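Local coordinates for regulatory protein PcrH (Pseudomonas aeruginosa, PDB 2XCB) that acts as a type III secretion chaperone, binding the chaperone-binding region of the translocator protein PopD, probably to keep it fit for export, at residues Q70-Y75 against E94-L99. Residues are numbered along the deposited sequence; the frame is centred on the assembly and turned at random.
Sequences QALQSY and ECHLQL
Leu72 fits between Cys95 and His96 of the last turn of helix 87-98 and Leu99 just beyond its end. Its CD2 methyl lies over one face of the His96 imidazole, 3.7 Å from the ring centroid and 20° off the normal, a CH-pi contact for which the flat ring is well suited. The other branch, CD1, sits near His96 CE1 and goes on to meet Leu99 CD2 tip to tip at 3.8 Å, while CG rests on Cys95 CB; a branched side chain lets one residue cover both neighbours. Cys95, small enough for closely set backbones (Leu72 CA to Cys95 CA 6.9 Å), turns its sulfur anti to its own carbonyl carbon (chi1 -61°). SG reaches Ala71 CB at 3.8 Å, where a lone methyl leaves room for it. The same sulfur lies at the edge of the Tyr75 ring, 3.8 Å from CE2, a sulfur-aromatic contact. Tyr75 offers this apolar edge while its OH hydrogen-bonds Gln63 OE1, and it also packs on an apolar side chain of the bound peptide. The segments run nearly antiparallel at 156°, consistent with the paired helices of tetratricopeptide-type chaperones. Helix 52-64 packs against Ala71, Tyr75 and Cys95, and helix 102-117 against His96.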
loop_
_atom_site.group_PDB
_atom_site.type_symbol
_atom_site.label_atom_id
_atom_site.label_comp_id
_atom_site.label_asym_id
_atom_site.label_seq_id
_atom_site.Cartn_x
_atom_site.Cartn_y
_atom_site.Cartn_z
ATOM N N GLN A 70 -10.368 -19.919 -2.696
ATOM C CA GLN A 70 -9.180 -19.028 -2.835
ATOM C C GLN A 70 -8.460 -18.842 -1.503
ATOM O O GLN A 70 -7.215 -18.756 -1.484
ATOM C CB GLN A 70 -9.574 -17.672 -3.379
ATOM C CG GLN A 70 -10.154 -17.772 -4.780
ATOM C CD GLN A 70 -10.372 -16.365 -5.361
ATOM O OE1 GLN A 70 -9.548 -15.496 -5.159
ATOM N NE2 GLN A 70 -11.467 -16.149 -6.043
ATOM N N ALA A 71 -9.219 -18.857 -0.392
ATOM C CA ALA A 71 -8.620 -18.809 0.963
ATOM C C ALA A 71 -7.793 -20.051 1.166
ATOM O O ALA A 71 -6.640 -19.968 1.590
ATOM C CB ALA A 71 -9.708 -18.670 2.100
ATOM N N LEU A 72 -8.301 -21.212 0.711
ATOM C CA LEU A 72 -7.516 -22.418 0.914
ATOM C C LEU A 72 -6.146 -22.319 0.149
ATOM O O LEU A 72 -5.168 -22.749 0.691
ATOM C CB LEU A 72 -8.279 -23.668 0.438
ATOM C CG LEU A 72 -9.425 -24.176 1.318
ATOM C CD1 LEU A 72 -10.234 -25.193 0.515
ATOM C CD2 LEU A 72 -8.789 -24.887 2.480
ATOM N N GLN A 73 -6.146 -21.840 -1.100
ATOM C CA GLN A 73 -4.875 -21.698 -1.874
ATOM C C GLN A 73 -3.836 -20.860 -1.114
ATOM O O GLN A 73 -2.668 -21.217 -1.054
ATOM C CB GLN A 73 -5.116 -21.094 -3.238
ATOM C CG GLN A 73 -6.084 -21.991 -4.014
ATOM C CD GLN A 73 -6.377 -21.488 -5.393
ATOM O OE1 GLN A 73 -7.028 -20.462 -5.595
ATOM N NE2 GLN A 73 -5.857 -22.206 -6.376
ATOM N N SER A 74 -4.290 -19.781 -0.496
ATOM C CA SER A 74 -3.346 -18.905 0.241
ATOM C C SER A 74 -2.797 -19.523 1.548
ATOM O O SER A 74 -1.578 -19.413 1.920
ATOM C CB SER A 74 -4.066 -17.580 0.526
ATOM O OG SER A 74 -3.081 -16.621 0.920
ATOM N N TYR A 75 -3.724 -20.134 2.293
ATOM C CA TYR A 75 -3.391 -20.890 3.471
ATOM C C TYR A 75 -2.490 -22.052 3.120
ATOM O O TYR A 75 -1.549 -22.335 3.824
ATOM C CB TYR A 75 -4.686 -21.423 4.112
ATOM C CG TYR A 75 -5.572 -20.364 4.756
ATOM C CD1 TYR A 75 -5.025 -19.228 5.342
ATOM C CD2 TYR A 75 -6.967 -20.605 4.945
ATOM C CE1 TYR A 75 -5.812 -18.271 5.965
ATOM C CE2 TYR A 75 -7.772 -19.668 5.556
ATOM C CZ TYR A 75 -7.179 -18.513 6.106
ATOM O OH TYR A 75 -7.992 -17.603 6.720
ATOM N N GLU A 94 -11.585 -24.575 8.845
ATOM C CA GLU A 94 -12.859 -23.838 8.772
ATOM C C GLU A 94 -13.451 -23.671 7.364
ATOM O O GLU A 94 -14.716 -23.773 7.131
ATOM C CB GLU A 94 -12.713 -22.463 9.393
ATOM C CG GLU A 94 -12.440 -22.534 10.895
ATOM C CD GLU A 94 -12.207 -21.165 11.469
ATOM O OE1 GLU A 94 -12.581 -21.014 12.650
ATOM O OE2 GLU A 94 -11.688 -20.246 10.738
ATOM N N CYS A 95 -12.560 -23.380 6.407
ATOM C CA CYS A 95 -12.970 -23.225 5.024
ATOM C C CYS A 95 -13.435 -24.592 4.524
ATOM O O CYS A 95 -14.429 -24.625 3.834
ATOM C CB CYS A 95 -11.821 -22.715 4.096
ATOM S SG CYS A 95 -11.205 -21.027 4.630
ATOM N N HIS A 96 -12.720 -25.680 4.832
ATOM C CA HIS A 96 -13.161 -26.973 4.339
ATOM C C HIS A 96 -14.572 -27.292 4.849
ATOM O O HIS A 96 -15.408 -27.859 4.149
ATOM C CB HIS A 96 -12.212 -28.062 4.818
ATOM C CG HIS A 96 -10.929 -28.154 4.050
ATOM N ND1 HIS A 96 -10.887 -28.332 2.688
ATOM C CD2 HIS A 96 -9.640 -28.033 4.453
ATOM C CE1 HIS A 96 -9.625 -28.434 2.293
ATOM N NE2 HIS A 96 -8.847 -28.262 3.348
ATOM N N LEU A 97 -14.817 -26.938 6.096
ATOM C CA LEU A 97 -16.108 -27.182 6.759
ATOM C C LEU A 97 -17.205 -26.422 6.042
ATOM O O LEU A 97 -18.227 -27.005 5.622
ATOM C CB LEU A 97 -15.996 -26.712 8.223
ATOM C CG LEU A 97 -16.043 -27.674 9.397
ATOM C CD1 LEU A 97 -16.605 -26.905 10.648
ATOM C CD2 LEU A 97 -16.956 -28.886 9.070
ATOM N N GLN A 98 -16.964 -25.141 5.765
ATOM C CA GLN A 98 -17.974 -24.353 5.030
ATOM C C GLN A 98 -18.172 -24.874 3.608
ATOM O O GLN A 98 -19.269 -24.726 3.020
ATOM C CB GLN A 98 -17.724 -22.827 5.108
ATOM C CG GLN A 98 -17.794 -22.251 6.535
ATOM C CD GLN A 98 -19.031 -22.716 7.376
ATOM O OE1 GLN A 98 -20.182 -22.409 7.037
ATOM N NE2 GLN A 98 -18.770 -23.462 8.483
ATOM N N LEU A 99 -17.195 -25.597 3.086
ATOM C CA LEU A 99 -17.380 -26.228 1.760
ATOM C C LEU A 99 -18.007 -27.594 1.857
ATOM O O LEU A 99 -18.267 -28.225 0.833
ATOM C CB LEU A 99 -16.035 -26.337 0.951
ATOM C CG LEU A 99 -15.536 -25.144 0.083
ATOM C CD1 LEU A 99 -15.958 -23.961 0.748
ATOM C CD2 LEU A 99 -13.969 -25.127 -0.092
#